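Local coordinates for terminal oxygenase component of carbazole 1,9a-dioxygenase (Nocardioides aromaticivorans, PDB 3GCF), which probably catalyses the angular dioxygenation of carbazole, passing electrons from a ferredoxin through a Rieske [2Fe-2S] cluster to a non-heme iron, at residues K58-R63 with K69-G74; V80-E85 with W101-D106; L110-T115 with P120-I125. All blocks are in the same frame, centred on the assembly; numbering follows the deposited sequence.

Contact 1 of 3, residues K58-R63 with K69-G74; sequences KVLLTR and KAIADG
Leu60 and Ile71 form a hydrogen-bonded pair at the middle of an antiparallel hairpin, with Leu60 N 2.8 Å from Ile71 O and the return bond, Ile71 N to Leu60 O, at 3.1 Å. Thr62 and Lys69 repeat the pattern two residues on, where Lys69 N meets Thr62 O at 2.7 Å. At the other end the ladder is distorted: Asp73 N reaches Lys58 O at 2.9 Å, but approaches 44° out of the carbonyl plane as the chain leaves the strand through an inverse gamma turn centred on Asp73.

The apolar contacts lie on two faces. On one, the methyl of Ala70 touches two branched neighbours: Leu61 CD2 stands 3.6 Å from Ala70 CB, and Val59 CG1 is 3.9 Å from that same CB. Leu61 can reach it because its CG swings beside the backbone N (chi1 -55°). On the other face Leu60 CB meets Ile71 CG2.

Charge matters at the open end. Lys58 bends at its last two torsions and crosses Asp73 at a slant, yet Lys58 NZ stays 4.2 Å from Asp73 OD2, too far for a salt bridge, though the opposite charges probably still attract. A water sits 2.6 Å from Asp73 OD2 and also near the Val59 carbonyl, though it may not donate to both at once; Ser83 OG bonds to the same OD2. The amine of Lys69, carried off by a bent chain, pairs with Asp106 instead.

Strand 57-64 is flanked by 49-54 on its other edge, and 67-72 by 129-135, which places the hairpin inside the six-stranded antiparallel sheet of the Rieske domain. Leu61 also touches Ala38 and Ala39 of strand 34-40, at the far end of the strand order, consistent with the sheet curling round over this face.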
loop_
_atom_site.group_PDB
_atom_site.type_symbol
_atom_site.label_atom_id
_atom_site.label_comp_id
_atom_site.label_asym_id
_atom_site.label_seq_id
_atom_site.Cartn_x
_atom_site.Cartn_y
_atom_site.Cartn_z
ATOM N N LYS A 58 20.484 2.587 5.115
ATOM C CA LYS A 58 20.677 3.012 3.735
ATOM C C LYS A 58 22.145 3.404 3.610
ATOM O O LYS A 58 22.642 4.257 4.345
ATOM C CB LYS A 58 19.764 4.197 3.402
ATOM C CG LYS A 58 18.282 3.833 3.344
ATOM C CD LYS A 58 17.406 5.045 3.061
ATOM C CE LYS A 58 17.627 5.609 1.656
ATOM N NZ LYS A 58 17.162 4.682 0.575
ATOM N N VAL A 59 22.844 2.754 2.690
ATOM C CA VAL A 59 24.256 3.009 2.494
ATOM C C VAL A 59 24.529 3.459 1.070
ATOM O O VAL A 59 23.893 2.985 0.132
ATOM C CB VAL A 59 25.083 1.729 2.769
ATOM C CG1 VAL A 59 26.570 2.027 2.640
ATOM C CG2 VAL A 59 24.747 1.182 4.157
ATOM N N LEU A 60 25.479 4.371 0.916
ATOM C CA LEU A 60 25.851 4.863 -0.399
ATOM C C LEU A 60 27.262 4.381 -0.707
ATOM O O LEU A 60 28.191 4.616 0.071
ATOM C CB LEU A 60 25.816 6.394 -0.430
ATOM C CG LEU A 60 26.171 7.047 -1.768
ATOM C CD1 LEU A 60 25.061 6.777 -2.773
ATOM C CD2 LEU A 60 26.359 8.553 -1.580
ATOM N N LEU A 61 27.425 3.701 -1.837
ATOM C CA LEU A 61 28.737 3.210 -2.230
ATOM C C LEU A 61 29.267 3.990 -3.421
ATOM O O LEU A 61 28.502 4.418 -4.278
ATOM C CB LEU A 61 28.669 1.729 -2.621
ATOM C CG LEU A 61 28.086 0.705 -1.644
ATOM C CD1 LEU A 61 28.018 -0.649 -2.336
ATOM C CD2 LEU A 61 28.938 0.625 -0.388
ATOM N N THR A 62 30.580 4.168 -3.470
ATOM C CA THR A 62 31.210 4.847 -4.591
ATOM C C THR A 62 32.669 4.418 -4.639
ATOM O O THR A 62 33.169 3.796 -3.697
ATOM C CB THR A 62 31.144 6.384 -4.447
ATOM O OG1 THR A 62 31.654 6.990 -5.638
ATOM C CG2 THR A 62 31.974 6.856 -3.260
ATOM N N ARG A 63 33.343 4.706 -5.748
ATOM C CA ARG A 63 34.760 4.384 -5.859
ATOM C C ARG A 63 35.494 5.723 -5.952
ATOM O O ARG A 63 35.259 6.513 -6.872
ATOM C CB ARG A 63 35.050 3.534 -7.099
ATOM C CG ARG A 63 36.503 3.056 -7.190
ATOM C CD ARG A 63 36.772 2.287 -8.483
ATOM N NE ARG A 63 35.980 1.059 -8.579
ATOM C CZ ARG A 63 36.213 -0.049 -7.875
ATOM N NH1 ARG A 63 37.225 -0.096 -7.016
ATOM N NH2 ARG A 63 35.421 -1.107 -8.016
ATOM N N LYS A 69 34.198 3.115 -1.266
ATOM C CA LYS A 69 33.910 3.718 0.026
ATOM C C LYS A 69 32.433 3.538 0.350
ATOM O O LYS A 69 31.596 3.497 -0.549
ATOM C CB LYS A 69 34.238 5.218 -0.003
ATOM C CG LYS A 69 35.604 5.577 -0.593
ATOM C CD LYS A 69 36.759 4.945 0.174
ATOM C CE LYS A 69 36.774 5.387 1.628
ATOM N NZ LYS A 69 37.895 4.755 2.388
ATOM N N ALA A 70 32.118 3.426 1.635
ATOM C CA ALA A 70 30.738 3.279 2.068
ATOM C C ALA A 70 30.416 4.337 3.118
ATOM O O ALA A 70 31.087 4.431 4.151
ATOM C CB ALA A 70 30.502 1.884 2.642
ATOM N N ILE A 71 29.386 5.132 2.848
ATOM C CA ILE A 71 28.974 6.182 3.768
ATOM C C ILE A 71 27.454 6.140 3.930
ATOM O O ILE A 71 26.744 5.673 3.042
ATOM C CB ILE A 71 29.425 7.579 3.246
ATOM C CG1 ILE A 71 29.083 8.661 4.271
ATOM C CG2 ILE A 71 28.753 7.891 1.907
ATOM C CD1 ILE A 71 29.895 9.941 4.091
ATOM N N ALA A 72 26.957 6.608 5.067
ATOM C CA ALA A 72 25.523 6.605 5.310
ATOM C C ALA A 72 24.822 7.435 4.233
ATOM O O ALA A 72 25.246 8.555 3.922
ATOM C CB ALA A 72 25.226 7.168 6.693
ATOM N N ASP A 73 23.760 6.874 3.662
ATOM C CA ASP A 73 23.003 7.551 2.616
ATOM C C ASP A 73 21.926 8.440 3.240
ATOM O O ASP A 73 20.728 8.260 3.010
ATOM C CB ASP A 73 22.374 6.511 1.684
ATOM C CG ASP A 73 21.741 7.132 0.459
ATOM O OD1 ASP A 73 22.084 8.284 0.117
ATOM O OD2 ASP A 73 20.909 6.458 -0.179
ATOM N N GLY A 74 22.382 9.401 4.039
ATOM C CA GLY A 74 21.493 10.324 4.717
ATOM C C GLY A 74 22.301 11.515 5.194
ATOM O O GLY A 74 23.276 11.364 5.930
HETATM O O HOH W 1 20.940 3.814 -0.047
#

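Contact 2 of 3, residues V80-E85 with W101-D106. With FES (Fe2/s2 (inorganic) cluster), chain Q.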
loop_
_atom_site.group_PDB
_atom_site.type_symbol
_atom_site.label_atom_id
_atom_site.label_comp_id
_atom_site.label_asym_id
_atom_site.label_seq_id
_atom_site.Cartn_x
_atom_site.Cartn_y
_atom_site.Cartn_z
ATOM N N VAL A 80 18.093 13.997 4.133
ATOM C CA VAL A 80 17.826 13.462 2.803
ATOM C C VAL A 80 18.907 12.491 2.333
ATOM O O VAL A 80 20.065 12.580 2.742
ATOM C CB VAL A 80 17.699 14.578 1.731
ATOM C CG1 VAL A 80 16.596 15.556 2.117
ATOM C CG2 VAL A 80 19.033 15.292 1.552
ATOM N N PRO A 81 18.525 11.514 1.500
ATOM C CA PRO A 81 19.519 10.559 0.997
ATOM C C PRO A 81 20.268 11.193 -0.172
ATOM O O PRO A 81 19.661 11.853 -1.017
ATOM C CB PRO A 81 18.670 9.361 0.566
ATOM C CG PRO A 81 17.340 9.978 0.222
ATOM C CD PRO A 81 17.154 11.007 1.310
ATOM N N PHE A 82 21.585 11.010 -0.210
ATOM C CA PHE A 82 22.393 11.573 -1.285
ATOM C C PHE A 82 22.015 10.898 -2.598
ATOM O O PHE A 82 22.094 11.511 -3.668
ATOM C CB PHE A 82 23.888 11.332 -1.035
ATOM C CG PHE A 82 24.372 11.805 0.303
ATOM C CD1 PHE A 82 24.245 13.138 0.677
ATOM C CD2 PHE A 82 24.974 10.917 1.187
ATOM C CE1 PHE A 82 24.712 13.582 1.916
ATOM C CE2 PHE A 82 25.441 11.350 2.424
ATOM C CZ PHE A 82 25.310 12.686 2.789
ATOM N N SER A 83 21.616 9.628 -2.505
ATOM C CA SER A 83 21.258 8.849 -3.686
ATOM C C SER A 83 20.154 9.462 -4.549
ATOM O O SER A 83 20.012 9.095 -5.711
ATOM C CB SER A 83 20.906 7.404 -3.293
ATOM O OG SER A 83 19.900 7.350 -2.300
ATOM N N LYS A 84 19.377 10.393 -4.001
ATOM C CA LYS A 84 18.342 11.053 -4.799
ATOM C C LYS A 84 19.025 11.756 -5.972
ATOM O O LYS A 84 18.474 11.827 -7.069
ATOM C CB LYS A 84 17.585 12.104 -3.972
ATOM C CG LYS A 84 16.691 11.534 -2.880
ATOM C CD LYS A 84 15.431 10.883 -3.447
ATOM C CE LYS A 84 14.546 10.348 -2.318
ATOM N NZ LYS A 84 13.168 9.999 -2.775
ATOM N N GLU A 85 20.224 12.280 -5.721
ATOM C CA GLU A 85 21.010 12.987 -6.730
ATOM C C GLU A 85 22.430 13.100 -6.175
ATOM O O GLU A 85 22.847 14.155 -5.696
ATOM C CB GLU A 85 20.418 14.380 -6.982
ATOM C CG GLU A 85 21.147 15.200 -8.045
ATOM C CD GLU A 85 20.493 16.553 -8.302
ATOM O OE1 GLU A 85 19.442 16.604 -8.973
ATOM O OE2 GLU A 85 21.028 17.573 -7.824
ATOM N N TRP A 101 26.162 20.458 1.682
ATOM C CA TRP A 101 27.016 19.968 2.761
ATOM C C TRP A 101 27.895 18.879 2.144
ATOM O O TRP A 101 27.397 17.980 1.464
ATOM C CB TRP A 101 26.175 19.409 3.909
ATOM C CG TRP A 101 25.577 20.477 4.787
ATOM C CD1 TRP A 101 25.189 21.736 4.407
ATOM C CD2 TRP A 101 25.241 20.357 6.177
ATOM N NE1 TRP A 101 24.630 22.402 5.473
ATOM C CE2 TRP A 101 24.649 21.580 6.571
ATOM C CE3 TRP A 101 25.380 19.334 7.127
ATOM C CZ2 TRP A 101 24.194 21.807 7.877
ATOM C CZ3 TRP A 101 24.928 19.560 8.425
ATOM C CH2 TRP A 101 24.341 20.790 8.786
ATOM N N THR A 102 29.201 18.972 2.372
ATOM C CA THR A 102 30.154 18.033 1.792
ATOM C C THR A 102 30.901 17.233 2.849
ATOM O O THR A 102 31.419 17.784 3.823
ATOM C CB THR A 102 31.142 18.802 0.897
ATOM O OG1 THR A 102 30.394 19.571 -0.053
ATOM C CG2 THR A 102 32.065 17.852 0.146
ATOM N N TYR A 103 30.964 15.923 2.645
ATOM C CA TYR A 103 31.613 15.042 3.602
ATOM C C TYR A 103 32.842 14.311 3.086
ATOM O O TYR A 103 32.937 13.971 1.902
ATOM C CB TYR A 103 30.616 13.999 4.108
ATOM C CG TYR A 103 29.318 14.572 4.629
ATOM C CD1 TYR A 103 28.322 15.005 3.751
ATOM C CD2 TYR A 103 29.085 14.686 5.999
ATOM C CE1 TYR A 103 27.126 15.535 4.225
ATOM C CE2 TYR A 103 27.889 15.218 6.483
ATOM C CZ TYR A 103 26.916 15.638 5.587
ATOM O OH TYR A 103 25.730 16.145 6.055
ATOM N N ASP A 104 33.771 14.065 4.005
ATOM C CA ASP A 104 35.010 13.344 3.723
ATOM C C ASP A 104 34.646 11.862 3.815
ATOM O O ASP A 104 34.180 11.398 4.854
ATOM C CB ASP A 104 36.055 13.691 4.791
ATOM C CG ASP A 104 37.387 13.005 4.560
ATOM O OD1 ASP A 104 37.413 11.766 4.384
ATOM O OD2 ASP A 104 38.418 13.711 4.565
ATOM N N LEU A 105 34.850 11.117 2.738
ATOM C CA LEU A 105 34.503 9.701 2.754
ATOM C C LEU A 105 35.311 8.863 3.742
ATOM O O LEU A 105 34.818 7.857 4.241
ATOM C CB LEU A 105 34.635 9.106 1.352
ATOM C CG LEU A 105 33.644 9.613 0.300
ATOM C CD1 LEU A 105 33.933 8.926 -1.025
ATOM C CD2 LEU A 105 32.214 9.330 0.746
ATOM N N ASP A 106 36.538 9.274 4.042
ATOM C CA ASP A 106 37.367 8.498 4.959
ATOM C C ASP A 106 36.906 8.499 6.407
ATOM O O ASP A 106 37.071 7.503 7.104
ATOM C CB ASP A 106 38.827 8.960 4.900
ATOM C CG ASP A 106 39.492 8.615 3.584
ATOM O OD1 ASP A 106 39.176 7.542 3.026
ATOM O OD2 ASP A 106 40.342 9.405 3.114
HETATM FE FE1 FES Q . 21.901 17.923 2.850
HETATM FE FE2 FES Q . 20.845 20.298 3.590
HETATM S S1 FES Q . 22.880 19.943 2.829
HETATM S S2 FES Q . 19.855 18.211 3.644
#
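Phe82 and Tyr103 carry this contact almost alone, ring against ring, beside the Rieske cluster. Phe82 CZ comes 3.7 Å from Tyr103 CE1, and Phe82 CE1 follows at 3.9 Å from the same Tyr103 CE1. The ring planes make 57° and the centroids lie 5.6 Å apart, an oblique pairing that is neither a stack nor an edge-to-face meeting. Phe82 sits at the start of a short 3-10 turn; its CG lies beside the backbone N (chi1 -54°), which sends the ring across to the strand 101-104. On its other flank Phe82 touches Leu60 of the hairpin strand 57-64.

Tyr103 arrives from that strand with its side chain at about a right angle to that of Phe82. Its hydroxyl accepts a hydrogen bond from the backbone N of Ala76, and the side chain also packs on the cluster ligand Cys75. Tyr103 is thus held at its hydroxyl and along one side of its ring: the polar tip probably helps fix the loop that carries the ligand, while CD1 and CE1 rest against Phe82.

Two further residues of these segments meet the cluster itself. Sulfide S1 of the cluster lies over one face of the Trp101 indole, 3.3 Å from Trp101 CD1 and 3.4 Å from Trp101 CG. From the other segment Val80 CG2 approaches sulfide S2 at 3.7 Å. Trp101 also stacks on His77 and forms an edge-to-face pair with Phe360 of the second subunit.

With no hydrogen bond or charge pair spanning the two segments, they are joined by apolar contact. Trp101 and Val80 against the cluster, with Phe82 and Tyr103 behind its ligands, are likely to limit water near it and hold its ligand loops in place, consistent with electron transfer.

Contact 3 of 3, residues L110-T115 with P120-I125; sequences LVDVLT and PVIGKI
Ile122 lies in the groove beside the strand 110-113, its two branches split over the backbone. CG2 of Ile122 presses on the carbonyl of Val111, 3.6 Å from Val111 O, while Ile122 CD1 runs alongside Asp112 and rests 3.8 Å from Asp112 CA. Its CG1 also meets a methyl of Val113. Replacing Ile122 with an alanine would probably open a gap over the Val111 carbonyl, Asp112 and Val113 and leave the turn less firmly seated on the strand.

The second bump is Leu110. With CG opposite the backbone N (chi1 179°), its CD2 enters the hollow between Val121 and Ile125, 3.8 Å from Val121 CG2 and 4.1 Å from Ile125 CB. Two backbone bonds fasten this end: Leu110 N to Ile125 O at 2.7 Å, and Gly123 N to Leu110 O at 3.0 Å. Gly123 takes the positive phi of the type II turn from Val121 to Lys124.

Strand 110-113 is an edge strand of the three-stranded sheet, and a classic bulge sets both Val111 and Asp112 opposite Thr102 of 101-104. Leu110, Val113 and Ile125 close on Trp101, while Val121 packs against Phe360 of the second subunit.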
loop_
_atom_site.group_PDB
_atom_site.type_symbol
_atom_site.label_atom_id
_atom_site.label_comp_id
_atom_site.label_asym_id
_atom_site.label_seq_id
_atom_site.Cartn_x
_atom_site.Cartn_y
_atom_site.Cartn_z
ATOM N N LEU A 110 31.992 16.457 8.180
ATOM C CA LEU A 110 31.566 17.552 7.316
ATOM C C LEU A 110 32.808 18.436 7.123
ATOM O O LEU A 110 33.312 19.016 8.083
ATOM C CB LEU A 110 30.459 18.357 7.998
ATOM C CG LEU A 110 29.930 19.566 7.227
ATOM C CD1 LEU A 110 29.212 19.082 5.974
ATOM C CD2 LEU A 110 28.987 20.374 8.105
ATOM N N VAL A 111 33.313 18.534 5.898
ATOM C CA VAL A 111 34.506 19.339 5.662
ATOM C C VAL A 111 34.218 20.625 4.915
ATOM O O VAL A 111 35.105 21.460 4.737
ATOM C CB VAL A 111 35.580 18.549 4.881
ATOM C CG1 VAL A 111 36.116 17.406 5.740
ATOM C CG2 VAL A 111 34.990 18.010 3.584
ATOM N N ASP A 112 32.979 20.795 4.477
ATOM C CA ASP A 112 32.637 22.004 3.756
ATOM C C ASP A 112 31.147 22.162 3.517
ATOM O O ASP A 112 30.367 21.231 3.714
ATOM C CB ASP A 112 33.362 22.036 2.409
ATOM C CG ASP A 112 33.892 23.414 2.075
ATOM O OD1 ASP A 112 33.152 24.401 2.312
ATOM O OD2 ASP A 112 35.039 23.509 1.579
ATOM N N VAL A 113 30.773 23.366 3.098
ATOM C CA VAL A 113 29.393 23.698 2.778
ATOM C C VAL A 113 29.439 24.643 1.585
ATOM O O VAL A 113 29.726 25.838 1.718
ATOM C CB VAL A 113 28.676 24.374 3.963
ATOM C CG1 VAL A 113 27.232 24.709 3.583
ATOM C CG2 VAL A 113 28.686 23.440 5.166
ATOM N N LEU A 114 29.178 24.078 0.414
ATOM C CA LEU A 114 29.187 24.807 -0.843
ATOM C C LEU A 114 28.369 26.092 -0.850
ATOM O O LEU A 114 28.723 27.043 -1.545
ATOM C CB LEU A 114 28.690 23.887 -1.960
ATOM C CG LEU A 114 29.688 22.960 -2.668
ATOM C CD1 LEU A 114 30.919 22.713 -1.822
ATOM C CD2 LEU A 114 28.982 21.667 -3.020
ATOM N N THR A 115 27.280 26.124 -0.084
ATOM C CA THR A 115 26.409 27.295 -0.042
ATOM C C THR A 115 26.777 28.306 1.043
ATOM O O THR A 115 26.180 29.377 1.127
ATOM C CB THR A 115 24.941 26.892 0.197
ATOM O OG1 THR A 115 24.846 26.147 1.419
ATOM C CG2 THR A 115 24.420 26.053 -0.957
ATOM N N PRO A 120 30.422 27.906 10.404
ATOM C CA PRO A 120 30.858 27.389 11.703
ATOM C C PRO A 120 30.501 25.936 12.033
ATOM O O PRO A 120 30.993 25.394 13.027
ATOM C CB PRO A 120 30.255 28.390 12.691
ATOM C CG PRO A 120 29.022 28.853 11.989
ATOM C CD PRO A 120 29.499 29.042 10.575
ATOM N N VAL A 121 29.660 25.294 11.223
ATOM C CA VAL A 121 29.321 23.899 11.507
ATOM C C VAL A 121 30.379 22.958 10.948
ATOM O O VAL A 121 30.450 21.791 11.341
ATOM C CB VAL A 121 27.939 23.478 10.925
ATOM C CG1 VAL A 121 26.824 24.225 11.638
ATOM C CG2 VAL A 121 27.898 23.721 9.424
ATOM N N ILE A 122 31.196 23.463 10.031
ATOM C CA ILE A 122 32.251 22.656 9.425
ATOM C C ILE A 122 33.174 22.118 10.513
ATOM O O ILE A 122 33.602 22.860 11.396
ATOM C CB ILE A 122 33.063 23.487 8.415
ATOM C CG1 ILE A 122 32.201 23.777 7.184
ATOM C CG2 ILE A 122 34.339 22.746 8.018
ATOM C CD1 ILE A 122 32.766 24.855 6.287
ATOM N N GLY A 123 33.461 20.821 10.455
ATOM C CA GLY A 123 34.321 20.211 11.456
ATOM C C GLY A 123 33.613 19.857 12.755
ATOM O O GLY A 123 34.198 19.214 13.625
ATOM N N LYS A 124 32.357 20.270 12.899
ATOM C CA LYS A 124 31.599 19.982 14.116
ATOM C C LYS A 124 30.524 18.934 13.872
ATOM O O LYS A 124 29.778 18.573 14.782
ATOM C CB LYS A 124 30.928 21.253 14.638
ATOM C CG LYS A 124 31.884 22.339 15.110
ATOM C CD LYS A 124 31.108 23.469 15.788
ATOM C CE LYS A 124 32.036 24.451 16.503
ATOM N NZ LYS A 124 32.947 25.164 15.561
ATOM N N ILE A 125 30.453 18.438 12.646
ATOM C CA ILE A 125 29.438 17.458 12.294
ATOM C C ILE A 125 29.989 16.314 11.453
ATOM O O ILE A 125 30.967 16.474 10.716
ATOM C CB ILE A 125 28.285 18.153 11.518
ATOM C CG1 ILE A 125 27.530 19.090 12.466
ATOM C CG2 ILE A 125 27.355 17.120 10.888
ATOM C CD1 ILE A 125 26.343 19.778 11.837
#

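All three contacts belong to the Rieske domain; contacts 1 and 2 are buried, while contact 3 is only partly so. Contact 1 is a hairpin knit mainly by backbone bonds. Contact 2 is small and purely apolar across its segments, yet it abuts contact 1 through polar links. Contact 3 mixes backbone bonds with aliphatic fit. Contacts 2 and 3 share the small sheet, where strands 101-104 and 110-113 are neighbours, and both touch the second subunit, which contact 1 does not. Contacts 1 and 3 never meet, their centres about 19 Å apart, with contact 2 touching both.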